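Local coordinates for protein myosin-17 (PDB 7KFL) that probably carries cargo along actin filaments in plant cells as a class XI myosin motor, its globular tail forming the cargo-binding domain, at residues S52-I57 against L153-Q158; Q59-A64 against A75-N80. All coordinates share one frame; numbering follows the deposited sequence.

Contact 1 of 2, residues S52-I57 against L153-Q158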
ATOM      1  N   SER A  52     -27.434  -5.573  19.191  1.00 53.69           N
ATOM      2  CA  SER A  52     -26.974  -6.385  18.032  1.00 53.64           C
ATOM      3  C   SER A  52     -26.611  -5.486  16.842  1.00 53.38           C
ATOM      4  O   SER A  52     -26.026  -6.009  15.876  1.00 53.33           O
ATOM      5  CB  SER A  52     -28.021  -7.395  17.636  1.00 54.20           C
ATOM      6  OG  SER A  52     -28.075  -8.467  18.565  1.00 54.87           O
ATOM      7  N   VAL A  53     -26.949  -4.192  16.902  1.00 53.25           N
ATOM      8  CA  VAL A  53     -26.813  -3.236  15.760  1.00 52.57           C
ATOM      9  C   VAL A  53     -25.369  -3.260  15.245  1.00 51.61           C
ATOM     10  O   VAL A  53     -25.187  -3.364  14.017  1.00 52.67           O
ATOM     11  CB  VAL A  53     -27.262  -1.810  16.137  1.00 52.82           C
ATOM     12  CG1 VAL A  53     -26.384  -1.175  17.206  1.00 52.67           C
ATOM     13  CG2 VAL A  53     -27.345  -0.912  14.911  1.00 52.73           C
ATOM     14  N   PHE A  54     -24.387  -3.187  16.147  1.00 50.31           N
ATOM     15  CA  PHE A  54     -22.940  -3.094  15.814  1.00 49.45           C
ATOM     16  C   PHE A  54     -22.487  -4.385  15.121  1.00 49.60           C
ATOM     17  O   PHE A  54     -21.835  -4.294  14.068  1.00 48.44           O
ATOM     18  CB  PHE A  54     -22.120  -2.812  17.072  1.00 48.99           C
ATOM     19  CG  PHE A  54     -22.443  -1.501  17.740  1.00 49.06           C
ATOM     20  CD1 PHE A  54     -22.229  -0.300  17.084  1.00 49.38           C
ATOM     21  CD2 PHE A  54     -22.961  -1.464  19.025  1.00 49.66           C
ATOM     22  CE1 PHE A  54     -22.528   0.907  17.697  1.00 49.83           C
ATOM     23  CE2 PHE A  54     -23.260  -0.257  19.637  1.00 49.81           C
ATOM     24  CZ  PHE A  54     -23.042   0.926  18.972  1.00 49.85           C
ATOM     25  N   ASP A  55     -22.828  -5.542  15.696  1.00 51.12           N
ATOM     26  CA  ASP A  55     -22.522  -6.886  15.134  1.00 53.06           C
ATOM     27  C   ASP A  55     -23.034  -6.969  13.691  1.00 53.53           C
ATOM     28  O   ASP A  55     -22.295  -7.486  12.830  1.00 54.33           O
ATOM     29  CB  ASP A  55     -23.140  -8.010  15.972  1.00 54.47           C
ATOM     30  CG  ASP A  55     -22.340  -8.388  17.206  1.00 55.29           C
ATOM     31  OD1 ASP A  55     -21.183  -7.930  17.324  1.00 56.34           O
ATOM     32  OD2 ASP A  55     -22.877  -9.147  18.035  1.00 56.88           O
ATOM     33  N   ARG A  56     -24.246  -6.469  13.444  1.00 54.25           N
ATOM     34  CA  ARG A  56     -24.962  -6.612  12.150  1.00 54.98           C
ATOM     35  C   ARG A  56     -24.324  -5.703  11.095  1.00 54.36           C
ATOM     36  O   ARG A  56     -24.259  -6.131   9.925  1.00 54.69           O
ATOM     37  CB  ARG A  56     -26.451  -6.321  12.350  1.00 56.21           C
ATOM     38  CG  ARG A  56     -27.141  -7.346  13.239  1.00 57.51           C
ATOM     39  CD  ARG A  56     -28.577  -7.609  12.844  1.00 59.13           C
ATOM     40  NE  ARG A  56     -28.702  -8.021  11.452  1.00 60.08           N
ATOM     41  CZ  ARG A  56     -29.852  -8.132  10.797  1.00 60.97           C
ATOM     42  NH1 ARG A  56     -30.996  -7.864  11.406  1.00 61.57           N
ATOM     43  NH2 ARG A  56     -29.856  -8.510   9.530  1.00 61.64           N
ATOM     44  N   ILE A  57     -23.878  -4.506  11.488  1.00 53.84           N
ATOM     45  CA  ILE A  57     -23.055  -3.602  10.629  1.00 53.53           C
ATOM     46  C   ILE A  57     -21.793  -4.368  10.210  1.00 53.55           C
ATOM     47  O   ILE A  57     -21.523  -4.436   8.995  1.00 54.14           O
ATOM     48  CB  ILE A  57     -22.715  -2.280  11.352  1.00 53.00           C
ATOM     49  CG1 ILE A  57     -23.951  -1.391  11.516  1.00 53.07           C
ATOM     50  CG2 ILE A  57     -21.592  -1.542  10.635  1.00 52.83           C
ATOM     51  CD1 ILE A  57     -23.752  -0.222  12.456  1.00 53.17           C
ATOM     52  N   LEU A 153     -17.593   0.527  22.150  1.00 52.14           N
ATOM     53  CA  LEU A 153     -16.104   0.551  22.217  1.00 51.85           C
ATOM     54  C   LEU A 153     -15.541  -0.672  21.485  1.00 52.10           C
ATOM     55  O   LEU A 153     -14.485  -0.527  20.830  1.00 52.10           O
ATOM     56  CB  LEU A 153     -15.649   0.574  23.680  1.00 51.98           C
ATOM     57  CG  LEU A 153     -16.056   1.809  24.483  1.00 52.50           C
ATOM     58  CD1 LEU A 153     -15.695   1.637  25.950  1.00 52.86           C
ATOM     59  CD2 LEU A 153     -15.417   3.072  23.922  1.00 52.50           C
ATOM     60  N   LEU A 154     -16.215  -1.822  21.597  1.00 52.09           N
ATOM     61  CA  LEU A 154     -15.856  -3.074  20.876  1.00 52.39           C
ATOM     62  C   LEU A 154     -16.028  -2.854  19.370  1.00 52.82           C
ATOM     63  O   LEU A 154     -15.201  -3.380  18.599  1.00 53.77           O
ATOM     64  CB  LEU A 154     -16.743  -4.227  21.358  1.00 52.48           C
ATOM     65  CG  LEU A 154     -16.458  -5.586  20.716  1.00 51.97           C
ATOM     66  CD1 LEU A 154     -15.079  -6.094  21.107  1.00 51.93           C
ATOM     67  CD2 LEU A 154     -17.522  -6.605  21.089  1.00 52.20           C
ATOM     68  N   PHE A 155     -17.072  -2.116  18.978  1.00 52.92           N
ATOM     69  CA  PHE A 155     -17.429  -1.838  17.561  1.00 52.50           C
ATOM     70  C   PHE A 155     -16.328  -1.004  16.898  1.00 52.72           C
ATOM     71  O   PHE A 155     -15.929  -1.344  15.767  1.00 53.45           O
ATOM     72  CB  PHE A 155     -18.780  -1.127  17.461  1.00 52.23           C
ATOM     73  CG  PHE A 155     -19.145  -0.705  16.062  1.00 52.34           C
ATOM     74  CD1 PHE A 155     -19.381  -1.651  15.075  1.00 52.04           C
ATOM     75  CD2 PHE A 155     -19.241   0.638  15.725  1.00 52.05           C
ATOM     76  CE1 PHE A 155     -19.711  -1.262  13.786  1.00 51.81           C
ATOM     77  CE2 PHE A 155     -19.573   1.023  14.436  1.00 51.39           C
ATOM     78  CZ  PHE A 155     -19.807   0.074  13.468  1.00 51.16           C
ATOM     79  N   LYS A 156     -15.865   0.059  17.566  1.00 52.61           N
ATOM     80  CA  LYS A 156     -14.758   0.924  17.075  1.00 52.32           C
ATOM     81  C   LYS A 156     -13.520   0.052  16.832  1.00 51.81           C
ATOM     82  O   LYS A 156     -12.879   0.210  15.781  1.00 51.82           O
ATOM     83  CB  LYS A 156     -14.463   2.053  18.069  1.00 52.60           C
ATOM     84  CG  LYS A 156     -13.226   2.880  17.745  1.00 53.30           C
ATOM     85  CD  LYS A 156     -13.235   4.259  18.365  1.00 54.35           C
ATOM     86  CE  LYS A 156     -11.846   4.833  18.551  1.00 55.41           C
ATOM     87  NZ  LYS A 156     -11.170   4.254  19.738  1.00 56.12           N
ATOM     88  N   GLN A 157     -13.219  -0.845  17.774  1.00 52.42           N
ATOM     89  CA  GLN A 157     -12.081  -1.799  17.715  1.00 52.29           C
ATOM     90  C   GLN A 157     -12.294  -2.785  16.557  1.00 51.99           C
ATOM     91  O   GLN A 157     -11.334  -3.006  15.794  1.00 52.77           O
ATOM     92  CB  GLN A 157     -11.945  -2.500  19.066  1.00 53.24           C
ATOM     93  CG  GLN A 157     -10.998  -3.689  19.063  1.00 54.53           C
ATOM     94  CD  GLN A 157     -10.879  -4.279  20.446  1.00 55.90           C
ATOM     95  OE1 GLN A 157     -10.674  -3.563  21.427  1.00 56.96           O
ATOM     96  NE2 GLN A 157     -11.017  -5.593  20.538  1.00 56.07           N
ATOM     97  N   GLN A 158     -13.497  -3.353  16.429  1.00 50.90           N
ATOM     98  CA  GLN A 158     -13.852  -4.316  15.350  1.00 50.74           C
ATOM     99  C   GLN A 158     -13.823  -3.606  13.988  1.00 50.29           C
ATOM    100  O   GLN A 158     -13.308  -4.207  13.022  1.00 50.89           O
ATOM    101  CB  GLN A 158     -15.217  -4.956  15.616  1.00 51.16           C
ATOM    102  CG  GLN A 158     -15.171  -6.069  16.655  1.00 51.70           C
ATOM    103  CD  GLN A 158     -16.510  -6.733  16.873  1.00 51.64           C
ATOM    104  OE1 GLN A 158     -17.495  -6.432  16.206  1.00 52.43           O
ATOM    105  NE2 GLN A 158     -16.552  -7.659  17.814  1.00 52.04           N
TER
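F54 meets F155 where helix 53-65 runs beside helix 150-186, the short axes 9.9 Å apart and nearly parallel at 11°. V53, one residue earlier, turns from this interface toward L40 and W43 of helix 31-43, yet its CG1 sits over the centre of one face of the F54 ring and so backs the aromatic from within its own helix. F54 sends CD1 over a face of the F155 ring, 3.3 Å from F155 CG and displaced toward the rim. The two rings lie oblique, with planes 36° apart and centroids separated by 4.9 Å. D55 only borders the contact: its OD1 is 4.1 Å from Q158 OE1, with the carboxylate and amide almost coplanar but no hydrogen bond between them. One turn beyond F54, I57 brings CG2 to the edge of the F155 ring, 3.7 Å from F155 CE1. F155 reaches both residues because its CG is anti to the backbone N (chi1 175°), which carries the ring across to the other helix. Replacing F155 with an alanine would probably open a gap between the two helices, leaving F54 CD1 and I57 CG2 without the ring they pack on. L88 of helix 71-89 also touches F155. The arrangement is typical of a buried apolar seam between near-parallel helices, here in the largely helical globular tail of a class XI myosin.

Contact 2 of 2, residues Q59-A64 against A75-N80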
ATOM      1  N   GLN A  59     -21.061  -7.625  10.296  1.00 56.12           N
ATOM      2  CA  GLN A  59     -21.437  -8.827   9.501  1.00 57.05           C
ATOM      3  C   GLN A  59     -21.719  -8.420   8.049  1.00 56.62           C
ATOM      4  O   GLN A  59     -21.288  -9.150   7.136  1.00 56.24           O
ATOM      5  CB  GLN A  59     -22.650  -9.522  10.122  1.00 58.39           C
ATOM      6  CG  GLN A  59     -22.312 -10.316  11.377  1.00 59.79           C
ATOM      7  CD  GLN A  59     -23.529 -10.660  12.203  1.00 61.75           C
ATOM      8  OE1 GLN A  59     -24.669 -10.415  11.805  1.00 63.33           O
ATOM      9  NE2 GLN A  59     -23.295 -11.237  13.372  1.00 62.48           N
ATOM     10  N   THR A  60     -22.409  -7.294   7.852  1.00 56.24           N
ATOM     11  CA  THR A  60     -22.782  -6.744   6.520  1.00 55.88           C
ATOM     12  C   THR A  60     -21.505  -6.447   5.724  1.00 54.85           C
ATOM     13  O   THR A  60     -21.391  -6.950   4.585  1.00 55.78           O
ATOM     14  CB  THR A  60     -23.687  -5.514   6.673  1.00 56.67           C
ATOM     15  OG1 THR A  60     -24.844  -5.919   7.407  1.00 57.61           O
ATOM     16  CG2 THR A  60     -24.109  -4.910   5.350  1.00 57.01           C
ATOM     17  N   ILE A  61     -20.581  -5.673   6.307  1.00 52.64           N
ATOM     18  CA  ILE A  61     -19.281  -5.294   5.675  1.00 51.87           C
ATOM     19  C   ILE A  61     -18.491  -6.577   5.389  1.00 51.94           C
ATOM     20  O   ILE A  61     -17.952  -6.700   4.280  1.00 51.06           O
ATOM     21  CB  ILE A  61     -18.480  -4.315   6.558  1.00 50.85           C
ATOM     22  CG1 ILE A  61     -19.236  -3.004   6.796  1.00 51.02           C
ATOM     23  CG2 ILE A  61     -17.100  -4.063   5.964  1.00 49.79           C
ATOM     24  CD1 ILE A  61     -18.696  -2.182   7.948  1.00 51.09           C
ATOM     25  N   ALA A  62     -18.432  -7.491   6.361  1.00 53.45           N
ATOM     26  CA  ALA A  62     -17.722  -8.788   6.266  1.00 54.70           C
ATOM     27  C   ALA A  62     -18.270  -9.600   5.086  1.00 55.98           C
ATOM     28  O   ALA A  62     -17.455 -10.143   4.326  1.00 57.68           O
ATOM     29  CB  ALA A  62     -17.844  -9.545   7.566  1.00 54.56           C
ATOM     30  N   THR A  63     -19.596  -9.666   4.932  1.00 57.60           N
ATOM     31  CA  THR A  63     -20.283 -10.466   3.879  1.00 59.68           C
ATOM     32  C   THR A  63     -20.086  -9.809   2.505  1.00 60.81           C
ATOM     33  O   THR A  63     -20.107 -10.542   1.495  1.00 61.26           O
ATOM     34  CB  THR A  63     -21.775 -10.645   4.184  1.00 60.31           C
ATOM     35  OG1 THR A  63     -21.949 -10.793   5.592  1.00 60.07           O
ATOM     36  CG2 THR A  63     -22.371 -11.841   3.475  1.00 61.20           C
ATOM     37  N   ALA A  64     -19.904  -8.485   2.472  1.00 61.27           N
ATOM     38  CA  ALA A  64     -19.781  -7.675   1.237  1.00 62.09           C
ATOM     39  C   ALA A  64     -18.401  -7.874   0.596  1.00 62.77           C
ATOM     40  O   ALA A  64     -18.353  -8.032  -0.638  1.00 64.39           O
ATOM     41  CB  ALA A  64     -20.040  -6.220   1.544  1.00 62.00           C
ATOM     42  N   ALA A  75     -12.912  -0.963  -2.148  1.00 49.50           N
ATOM     43  CA  ALA A  75     -12.651   0.489  -2.302  1.00 49.49           C
ATOM     44  C   ALA A  75     -13.799   1.280  -1.663  1.00 49.22           C
ATOM     45  O   ALA A  75     -13.522   2.290  -0.976  1.00 48.57           O
ATOM     46  CB  ALA A  75     -12.482   0.832  -3.763  1.00 49.60           C
ATOM     47  N   TYR A  76     -15.036   0.814  -1.873  1.00 49.25           N
ATOM     48  CA  TYR A  76     -16.287   1.397  -1.320  1.00 49.23           C
ATOM     49  C   TYR A  76     -16.230   1.380   0.210  1.00 48.78           C
ATOM     50  O   TYR A  76     -16.429   2.439   0.836  1.00 48.10           O
ATOM     51  CB  TYR A  76     -17.512   0.631  -1.827  1.00 49.64           C
ATOM     52  CG  TYR A  76     -18.830   1.187  -1.349  1.00 50.32           C
ATOM     53  CD1 TYR A  76     -19.338   2.367  -1.874  1.00 51.12           C
ATOM     54  CD2 TYR A  76     -19.569   0.545  -0.369  1.00 49.86           C
ATOM     55  CE1 TYR A  76     -20.545   2.892  -1.438  1.00 51.10           C
ATOM     56  CE2 TYR A  76     -20.777   1.056   0.079  1.00 50.31           C
ATOM     57  CZ  TYR A  76     -21.267   2.234  -0.457  1.00 50.86           C
ATOM     58  OH  TYR A  76     -22.456   2.745  -0.021  1.00 51.05           O
ATOM     59  N   TRP A  77     -15.954   0.207   0.790  1.00 48.81           N
ATOM     60  CA  TRP A  77     -15.990  -0.024   2.260  1.00 48.42           C
ATOM     61  C   TRP A  77     -14.724   0.514   2.937  1.00 47.79           C
ATOM     62  O   TRP A  77     -14.778   0.740   4.158  1.00 47.09           O
ATOM     63  CB  TRP A  77     -16.239  -1.504   2.579  1.00 48.19           C
ATOM     64  CG  TRP A  77     -17.692  -1.855   2.521  1.00 48.41           C
ATOM     65  CD1 TRP A  77     -18.293  -2.783   1.723  1.00 48.69           C
ATOM     66  CD2 TRP A  77     -18.746  -1.233   3.276  1.00 48.44           C
ATOM     67  NE1 TRP A  77     -19.644  -2.799   1.946  1.00 49.03           N
ATOM     68  CE2 TRP A  77     -19.951  -1.856   2.891  1.00 48.69           C
ATOM     69  CE3 TRP A  77     -18.786  -0.220   4.241  1.00 48.60           C
ATOM     70  CZ2 TRP A  77     -21.179  -1.497   3.443  1.00 49.16           C
ATOM     71  CZ3 TRP A  77     -20.000   0.132   4.790  1.00 48.52           C
ATOM     72  CH2 TRP A  77     -21.178  -0.500   4.394  1.00 48.93           C
ATOM     73  N   LEU A  78     -13.640   0.729   2.190  1.00 48.03           N
ATOM     74  CA  LEU A  78     -12.450   1.455   2.708  1.00 49.40           C
ATOM     75  C   LEU A  78     -12.844   2.909   2.991  1.00 50.61           C
ATOM     76  O   LEU A  78     -12.616   3.375   4.124  1.00 50.16           O
ATOM     77  CB  LEU A  78     -11.300   1.391   1.699  1.00 49.39           C
ATOM     78  CG  LEU A  78     -10.027   2.111   2.142  1.00 49.49           C
ATOM     79  CD1 LEU A  78      -9.215   1.237   3.082  1.00 49.61           C
ATOM     80  CD2 LEU A  78      -9.191   2.534   0.946  1.00 49.87           C
ATOM     81  N   SER A  79     -13.421   3.587   1.993  1.00 52.87           N
ATOM     82  CA  SER A  79     -13.840   5.012   2.062  1.00 54.25           C
ATOM     83  C   SER A  79     -14.880   5.207   3.172  1.00 54.39           C
ATOM     84  O   SER A  79     -14.774   6.210   3.906  1.00 55.53           O
ATOM     85  CB  SER A  79     -14.361   5.489   0.736  1.00 55.58           C
ATOM     86  OG  SER A  79     -14.480   6.904   0.723  1.00 57.00           O
ATOM     87  N   ASN A  80     -15.829   4.274   3.302  1.00 53.45           N
ATOM     88  CA  ASN A  80     -16.933   4.331   4.300  1.00 53.07           C
ATOM     89  C   ASN A  80     -16.390   4.063   5.708  1.00 52.64           C
ATOM     90  O   ASN A  80     -16.734   4.834   6.626  1.00 52.58           O
ATOM     91  CB  ASN A  80     -18.065   3.361   3.954  1.00 53.36           C
ATOM     92  CG  ASN A  80     -19.104   3.997   3.058  1.00 53.88           C
ATOM     93  OD1 ASN A  80     -19.919   4.790   3.523  1.00 55.06           O
ATOM     94  ND2 ASN A  80     -19.071   3.679   1.774  1.00 54.04           N
TER
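I61 sets its CG1 over one face of the W77 indole, and this is the tight part of the contact. That carbon stands above the six-membered ring, 3.7 Å from the W77 ring centroid and only 9° off the ring normal, a CH-pi contact made nearly face-on. With CG1 beside the backbone N (chi1 -61°), the branch extends over the benzo ring, while CG2 approaches the pyrrole end, 4.1 Å from W77 CG. Y76 CD2 lies over the opposite face of W77, so the indole is held between a neighbour in its own helix and an isoleucine of the other. A turn further on, A64 brings its CB obliquely to the nitrogen side of the indole, 3.5 Å from W77 NE1. No hydrogen bond joins the segments. The looser, solvent-facing side belongs to Q59 and T63, exposed residues whose side chains make no contact with the 75-80 segment. Behind W77, N80 ND2 bonds to Y76 O at 3.1 Å, from above the carbonyl plane, and also lies over the centre of the Y76 ring. Around the pair, I166 of helix 150-186 touches W77, T60 rests on V16 and I19 of helix 4-20, and N80 packs on P30 of strand 29-30.

Both contacts draw on helix 53-65: contact 1 uses its first turn and contact 2 the turns that follow, their centres about 13 Å apart. Along the chain, contact 2 is local, joining this helix to helix 71-89, which comes next, its two segments separated by only ten residues. Contact 1 spans 95 residues to reach the long helix 150-186, and the whole of contact 2 falls within that span. Helix 71-89 also touches helix 150-186, so the three helices meet pairwise. Both contacts lie on the same side of the chain's centre, and together they bring a sequence-distant helix and a sequence-neighbouring one against helix 53-65, at one end of the elongated cargo-binding domain.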